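Ribosomal RNA small subunit methyltransferase E (Legionella pneumophila, PDB 5O95) probably methylates the N3 position of one uridine in 16S ribosomal RNA within the assembled small subunit, using S-adenosyl-L-methionine as methyl donor. Local coordinates at residues R223-R226 / T227-A231; Q155-L159 / D160-R164. All coordinates share one frame; numbering follows the deposited sequence. Where two conformers were deposited one is given.

Interaction 1 of 2, residues R223-R226 / T227-A231; sequences RVLR and TETAA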
ATOM      1  N   ARG B 223      -5.956  14.271   1.232  1.00 20.94           N
ATOM      2  CA  ARG B 223      -6.750  13.353   0.428  1.00 16.38           C
ATOM      3  C   ARG B 223      -7.251  12.220   1.303  1.00 16.30           C
ATOM      4  O   ARG B 223      -6.502  11.682   2.133  1.00 20.96           O
ATOM      5  CB  ARG B 223      -5.901  12.796  -0.723  1.00 15.09           C
ATOM      6  CG  ARG B 223      -5.402  13.913  -1.631  1.00 16.41           C
ATOM      7  CD  ARG B 223      -4.331  13.436  -2.612  1.00 16.17           C
ATOM      8  NE  ARG B 223      -3.090  13.161  -1.880  1.00 16.15           N
ATOM      9  CZ  ARG B 223      -2.223  14.094  -1.495  1.00 13.81           C
ATOM     10  NH1 ARG B 223      -2.389  15.374  -1.800  1.00 17.19           N
ATOM     11  NH2 ARG B 223      -1.160  13.716  -0.803  1.00 15.91           N
ATOM     12  N   VAL B 224      -8.506  11.839   1.108  1.00 19.22           N
ATOM     13  CA  VAL B 224      -9.069  10.781   1.945  1.00 16.93           C
ATOM     14  C   VAL B 224      -8.502   9.459   1.472  1.00 19.92           C
ATOM     15  O   VAL B 224      -8.673   9.081   0.307  1.00 20.34           O
ATOM     16  CB  VAL B 224     -10.593  10.754   1.862  1.00 21.59           C
ATOM     17  CG1 VAL B 224     -11.119   9.601   2.744  1.00 25.30           C
ATOM     18  CG2 VAL B 224     -11.198  12.107   2.257  1.00 28.58           C
ATOM     19  N   LEU B 225      -7.836   8.748   2.377  1.00 19.91           N
ATOM     20  CA  LEU B 225      -7.257   7.468   2.037  1.00 16.82           C
ATOM     21  C   LEU B 225      -8.239   6.355   2.353  1.00 17.69           C
ATOM     22  O   LEU B 225      -8.941   6.403   3.362  1.00 20.64           O
ATOM     23  CB  LEU B 225      -5.984   7.264   2.853  1.00 16.18           C
ATOM     24  CG  LEU B 225      -4.890   8.326   2.671  1.00 18.51           C
ATOM     25  CD1 LEU B 225      -3.712   7.969   3.556  1.00 19.25           C
ATOM     26  CD2 LEU B 225      -4.448   8.430   1.221  1.00 19.94           C
ATOM     27  N   ARG B 226      -8.304   5.368   1.471  1.00 16.07           N
ATOM     28  CA  ARG B 226      -8.946   4.114   1.852  1.00 15.05           C
ATOM     29  C   ARG B 226      -8.310   3.552   3.126  1.00 15.66           C
ATOM     30  O   ARG B 226      -7.137   3.797   3.418  1.00 18.49           O
ATOM     31  CB  ARG B 226      -8.842   3.118   0.698  1.00 15.74           C
ATOM     32  CG  ARG B 226      -9.717   3.468  -0.463  1.00 22.76           C
ATOM     33  CD  ARG B 226      -9.516   2.494  -1.615  1.00 29.33           C
ATOM     34  NE  ARG B 226     -10.466   2.768  -2.693  1.00 28.78           N
ATOM     35  CZ  ARG B 226     -11.737   2.376  -2.686  1.00 49.12           C
ATOM     36  NH1 ARG B 226     -12.221   1.695  -1.651  1.00 37.94           N
ATOM     37  NH2 ARG B 226     -12.530   2.675  -3.707  1.00 32.96           N
ATOM     38  N   THR B 227      -9.094   2.799   3.905  0.61 18.38           N
ATOM     39  CA  THR B 227      -8.593   2.319   5.192  0.61 18.44           C
ATOM     40  C   THR B 227      -7.342   1.465   5.033  0.61 14.83           C
ATOM     41  O   THR B 227      -6.401   1.593   5.821  0.61 13.64           O
ATOM     42  CB  THR B 227      -9.678   1.567   5.964  0.61 16.65           C
ATOM     43  OG1 THR B 227     -10.360   0.662   5.086  0.61 35.54           O
ATOM     44  CG2 THR B 227     -10.659   2.560   6.564  0.61 23.69           C
ATOM     45  N   GLU B 228      -7.298   0.613   4.003  1.00 17.55           N
ATOM     46  CA  GLU B 228      -6.118  -0.219   3.820  1.00 21.29           C
ATOM     47  C   GLU B 228      -4.939   0.609   3.351  1.00 20.05           C
ATOM     48  O   GLU B 228      -3.804   0.345   3.755  1.00 18.87           O
ATOM     49  CB  GLU B 228      -6.396  -1.400   2.880  1.00 21.42           C
ATOM     50  CG  GLU B 228      -6.516  -1.077   1.401  1.00 23.16           C
ATOM     51  CD  GLU B 228      -7.904  -0.607   0.983  1.00 36.95           C
ATOM     52  OE1 GLU B 228      -8.753  -0.354   1.857  1.00 25.09           O
ATOM     53  OE2 GLU B 228      -8.140  -0.499  -0.237  1.00 28.26           O
ATOM     54  N   THR B 229      -5.187   1.646   2.546  1.00 15.29           N
ATOM     55  CA  THR B 229      -4.084   2.524   2.178  1.00 11.57           C
ATOM     56  C   THR B 229      -3.566   3.253   3.401  1.00 14.69           C
ATOM     57  O   THR B 229      -2.351   3.406   3.573  1.00 17.49           O
ATOM     58  CB  THR B 229      -4.587   3.548   1.164  1.00 16.74           C
ATOM     59  OG1 THR B 229      -5.210   2.877   0.073  1.00 19.87           O
ATOM     60  CG2 THR B 229      -3.398   4.369   0.624  1.00 20.09           C
ATOM     61  N   ALA B 230      -4.476   3.732   4.245  1.00 14.66           N
ATOM     62  CA  ALA B 230      -4.106   4.486   5.429  1.00 12.80           C
ATOM     63  C   ALA B 230      -3.203   3.677   6.342  1.00 17.21           C
ATOM     64  O   ALA B 230      -2.236   4.211   6.883  1.00 16.50           O
ATOM     65  CB  ALA B 230      -5.355   4.920   6.197  1.00 19.03           C
ATOM     66  N   ALA B 231      -3.550   2.411   6.587  1.00 14.94           N
ATOM     67  CA  ALA B 231      -2.690   1.562   7.402  1.00 19.87           C
ATOM     68  C   ALA B 231      -1.277   1.526   6.857  1.00 19.37           C
ATOM     69  O   ALA B 231      -0.309   1.701   7.604  1.00 19.77           O
ATOM     70  CB  ALA B 231      -3.259   0.146   7.463  1.00 19.24           C
TER
HETATM   71  O   HOH W   1     -11.326   0.626   0.876  1.00 24.37           O
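The side chains of Arg226 and Glu228 lie side by side and point the same way, with the guanidinium and carboxylate planes 42° apart. At the edge of the guanidinium, in its plane, lies a water that accepts from Arg226 NH1 at 2.9 Å. The same water donates to Glu228 OE1, also at 2.9 Å, so the two groups are bridged through solvent, and Arg226 NE stays 4.7 Å from Glu228 OE2. This is the N-terminal turn of helix 227-242, with Arg226 at the N-cap. The direct contact between the two side chains is made by the Arg226 methylene CD, 3.6 Å from Glu228 OE2. Glu228 reaches back because its CG stands between the backbone N and the carbonyl carbon (chi1 74°) and the chain then bends. Its OE2 is also salt-bridged to Lys101 of the second subunit, which would favour a charged carboxylate.

In the C-terminal knotted region characteristic of SPOUT methyltransferases, the loop leading into this helix belongs to the cofactor pocket: Arg223, Leu225 and Thr227 bind S-adenosyl-L-methionine in a structure of this protein, although none is bound to this chain. The first helical bond runs from Ala230 N to Arg226 O, 2.8 Å long with an N-H...O angle of 161°. The Ala230 methyl lies 3.5 Å from the same Arg226 O, beside the donor. Another amide of the turn, Thr227 N, is taken up by Glu199, while Arg226 N bonds to Glu104 of the second subunit, which ties the helix start to the dimer interface.

Leu225, directed toward the helix, supplies the apolar contact. Its CB is 4.1 Å from Ala230 CB, and its CD1 branch meets Ala230 CA at 4.0 Å.

Interaction 2 of 2, residues Q155-L159 / D160-R164; sequences QPVYL and DQFVR
Val157 meets two helix residues with its two methyls. CG1 touches the amide end of Gln161, 3.4 Å from OE1, and the two side chains cross at about a right angle. CG2 takes the other partner, lying 3.9 Å from Phe162 CB and at the edge of the Phe162 ring, near its plane. A second apolar pair joins Leu159 CD1 to Val163 CG1 at 4.1 Å. Gln161 reaches the valine because CG is anti to the backbone N (chi1 -178°) and the chain stays extended beyond it; a water links its OE1 to Tyr158 N, and its NE2 is bonded to Glu165.

The stretch is a strand-to-helix turn at the edge of the parallel sheet of the SPOUT domain, where strand 152-158 passes directly into helix 159-165. Tyr158 is the N-cap, and its O accepts from Phe162 N at 3.1 Å; the next bond, Val163 N to Leu159 O, is 3.0 Å and nearly straight at 169°. Asp160 OD1 turns back to within 3.4 Å of Tyr158 CB while accepting a weak bond, bent to 128°, from Gln161 N. Farther out, Phe162 packs edge-to-face with His84, and Leu159 rests on helix 204-212.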
ATOM      1  N   GLN B 155      -6.170 -11.052  19.667  1.00 21.78           N
ATOM      2  CA  GLN B 155      -7.598 -11.307  19.521  1.00 23.50           C
ATOM      3  C   GLN B 155      -8.343  -9.989  19.292  1.00 24.22           C
ATOM      4  O   GLN B 155      -7.959  -8.953  19.850  1.00 25.09           O
ATOM      5  CB  GLN B 155      -8.122 -11.998  20.774  1.00 25.05           C
ATOM      6  CG  GLN B 155      -7.651 -13.429  20.906  1.00 33.24           C
ATOM      7  CD  GLN B 155      -8.112 -14.292  19.751  1.00 51.33           C
ATOM      8  OE1 GLN B 155      -9.281 -14.251  19.352  1.00 44.52           O
ATOM      9  NE2 GLN B 155      -7.193 -15.072  19.197  1.00 33.98           N
ATOM     10  N   PRO B 156      -9.397  -9.986  18.473  1.00 30.59           N
ATOM     11  CA  PRO B 156     -10.155  -8.746  18.260  1.00 27.08           C
ATOM     12  C   PRO B 156     -10.723  -8.210  19.567  1.00 25.04           C
ATOM     13  O   PRO B 156     -11.118  -8.968  20.454  1.00 29.12           O
ATOM     14  CB  PRO B 156     -11.272  -9.172  17.301  1.00 27.43           C
ATOM     15  CG  PRO B 156     -10.717 -10.365  16.587  1.00 35.32           C
ATOM     16  CD  PRO B 156      -9.905 -11.086  17.635  1.00 26.29           C
ATOM     17  N   VAL B 157     -10.757  -6.878  19.683  1.00 22.05           N
ATOM     18  CA  VAL B 157     -11.342  -6.227  20.849  1.00 26.16           C
ATOM     19  C   VAL B 157     -12.095  -4.988  20.389  1.00 24.07           C
ATOM     20  O   VAL B 157     -11.845  -4.443  19.308  1.00 25.86           O
ATOM     21  CB  VAL B 157     -10.312  -5.827  21.934  1.00 27.07           C
ATOM     22  CG1 VAL B 157      -9.621  -7.057  22.540  1.00 25.94           C
ATOM     23  CG2 VAL B 157      -9.300  -4.832  21.394  1.00 27.88           C
ATOM     24  N   TYR B 158     -13.023  -4.548  21.241  1.00 26.81           N
ATOM     25  CA  TYR B 158     -13.668  -3.263  21.016  1.00 28.30           C
ATOM     26  C   TYR B 158     -12.733  -2.120  21.390  1.00 29.13           C
ATOM     27  O   TYR B 158     -11.765  -2.281  22.139  1.00 25.27           O
ATOM     28  CB  TYR B 158     -14.962  -3.153  21.828  1.00 27.17           C
ATOM     29  CG  TYR B 158     -16.102  -3.963  21.261  1.00 30.53           C
ATOM     30  CD1 TYR B 158     -16.243  -5.307  21.564  1.00 37.53           C
ATOM     31  CD2 TYR B 158     -17.030  -3.384  20.406  1.00 37.89           C
ATOM     32  CE1 TYR B 158     -17.279  -6.054  21.035  1.00 40.38           C
ATOM     33  CE2 TYR B 158     -18.069  -4.120  19.878  1.00 39.98           C
ATOM     34  CZ  TYR B 158     -18.187  -5.453  20.191  1.00 43.16           C
ATOM     35  OH  TYR B 158     -19.223  -6.189  19.666  1.00 53.75           O
ATOM     36  N   LEU B 159     -13.051  -0.941  20.863  1.00 25.89           N
ATOM     37  CA  LEU B 159     -12.183   0.218  21.034  1.00 26.14           C
ATOM     38  C   LEU B 159     -11.942   0.533  22.509  1.00 28.47           C
ATOM     39  O   LEU B 159     -10.831   0.921  22.889  1.00 29.22           O
ATOM     40  CB  LEU B 159     -12.800   1.419  20.319  1.00 25.70           C
ATOM     41  CG  LEU B 159     -12.077   2.761  20.446  1.00 28.78           C
ATOM     42  CD1 LEU B 159     -10.826   2.822  19.559  1.00 29.43           C
ATOM     43  CD2 LEU B 159     -13.027   3.896  20.115  1.00 34.91           C
ATOM     44  N   ASP B 160     -12.967   0.394  23.353  1.00 28.10           N
ATOM     45  CA  ASP B 160     -12.788   0.759  24.754  1.00 26.35           C
ATOM     46  C   ASP B 160     -11.776  -0.147  25.446  1.00 38.96           C
ATOM     47  O   ASP B 160     -10.944   0.328  26.227  1.00 32.17           O
ATOM     48  CB  ASP B 160     -14.123   0.789  25.507  1.00 34.37           C
ATOM     49  CG  ASP B 160     -14.838  -0.543  25.508  1.00 37.75           C
ATOM     50  OD1 ASP B 160     -14.475  -1.443  24.728  1.00 39.00           O
ATOM     51  OD2 ASP B 160     -15.787  -0.688  26.304  1.00 76.80           O
ATOM     52  N   GLN B 161     -11.830  -1.453  25.174  1.00 31.13           N
ATOM     53  CA  GLN B 161     -10.802  -2.345  25.705  1.00 29.46           C
ATOM     54  C   GLN B 161      -9.424  -1.984  25.169  1.00 25.89           C
ATOM     55  O   GLN B 161      -8.435  -2.008  25.912  1.00 29.49           O
ATOM     56  CB  GLN B 161     -11.127  -3.804  25.387  1.00 29.52           C
ATOM     57  CG  GLN B 161     -10.096  -4.756  25.958  1.00 34.16           C
ATOM     58  CD  GLN B 161     -10.510  -6.209  25.866  1.00 40.05           C
ATOM     59  OE1 GLN B 161     -11.531  -6.542  25.268  1.00 32.87           O
ATOM     60  NE2 GLN B 161      -9.706  -7.088  26.458  1.00 47.96           N
ATOM     61  N   PHE B 162      -9.329  -1.638  23.884  1.00 24.08           N
ATOM     62  CA  PHE B 162      -8.016  -1.336  23.325  1.00 22.44           C
ATOM     63  C   PHE B 162      -7.390  -0.118  23.990  1.00 28.10           C
ATOM     64  O   PHE B 162      -6.213  -0.140  24.363  1.00 24.08           O
ATOM     65  CB  PHE B 162      -8.074  -1.153  21.810  1.00 20.27           C
ATOM     66  CG  PHE B 162      -6.733  -0.924  21.207  1.00 25.83           C
ATOM     67  CD1 PHE B 162      -5.921  -1.994  20.866  1.00 21.24           C
ATOM     68  CD2 PHE B 162      -6.263   0.367  21.011  1.00 21.67           C
ATOM     69  CE1 PHE B 162      -4.662  -1.777  20.322  1.00 21.90           C
ATOM     70  CE2 PHE B 162      -5.007   0.589  20.476  1.00 22.39           C
ATOM     71  CZ  PHE B 162      -4.206  -0.484  20.135  1.00 23.65           C
ATOM     72  N   VAL B 163      -8.154   0.969  24.135  1.00 23.72           N
ATOM     73  CA  VAL B 163      -7.564   2.155  24.745  1.00 29.10           C
ATOM     74  C   VAL B 163      -7.286   1.946  26.232  1.00 23.96           C
ATOM     75  O   VAL B 163      -6.328   2.512  26.773  1.00 30.15           O
ATOM     76  CB  VAL B 163      -8.382   3.427  24.444  1.00 27.16           C
ATOM     77  CG1 VAL B 163      -8.624   3.547  22.941  1.00 25.59           C
ATOM     78  CG2 VAL B 163      -9.688   3.454  25.229  1.00 31.09           C
ATOM     79  N   ARG B 164      -8.090   1.120  26.912  1.00 27.54           N
ATOM     80  CA  ARG B 164      -7.869   0.886  28.335  1.00 25.89           C
ATOM     81  C   ARG B 164      -6.548   0.156  28.565  1.00 31.24           C
ATOM     82  O   ARG B 164      -5.818   0.463  29.516  1.00 33.82           O
ATOM     83  CB  ARG B 164      -9.055   0.119  28.927  1.00 32.14           C
ATOM     84  CG  ARG B 164      -8.686  -0.893  30.002  1.00 58.64           C
ATOM     85  CD  ARG B 164      -9.908  -1.315  30.815  1.00 61.84           C
ATOM     86  NE  ARG B 164     -11.072  -1.585  29.976  1.00 59.54           N
ATOM     87  CZ  ARG B 164     -11.392  -2.784  29.500  1.00 39.90           C
ATOM     88  NH1 ARG B 164     -10.635  -3.836  29.782  1.00 48.69           N
ATOM     89  NH2 ARG B 164     -12.473  -2.929  28.741  1.00 51.59           N
TER
HETATM   90  O   HOH W   2     -13.456  -5.717  23.821  1.00 26.38           O

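Overall arrangement
From the N terminus, the chain first builds the PUA-family region, then the methyltransferase domain, which holds both contacts. Interaction 2 comes first, where strand 152-158, at one margin of its parallel sheet, turns into helix 159-165. Strands 170-174 and 191-196, helix 204-212 and strand 216-218, at the other margin, follow before interaction 1 starts helix 227-242. Each contact closes a local turn; they lie in series and neither nest nor cross. The centres of interactions 1 and 2 are about 21 Å apart, their nearest atoms about 13 Å. Interaction 2 faces helix 204-212 and strand 109-114; interaction 1 packs on helix 94-104 and strand 82-88 and also adjoins the second subunit and cofactor pocket.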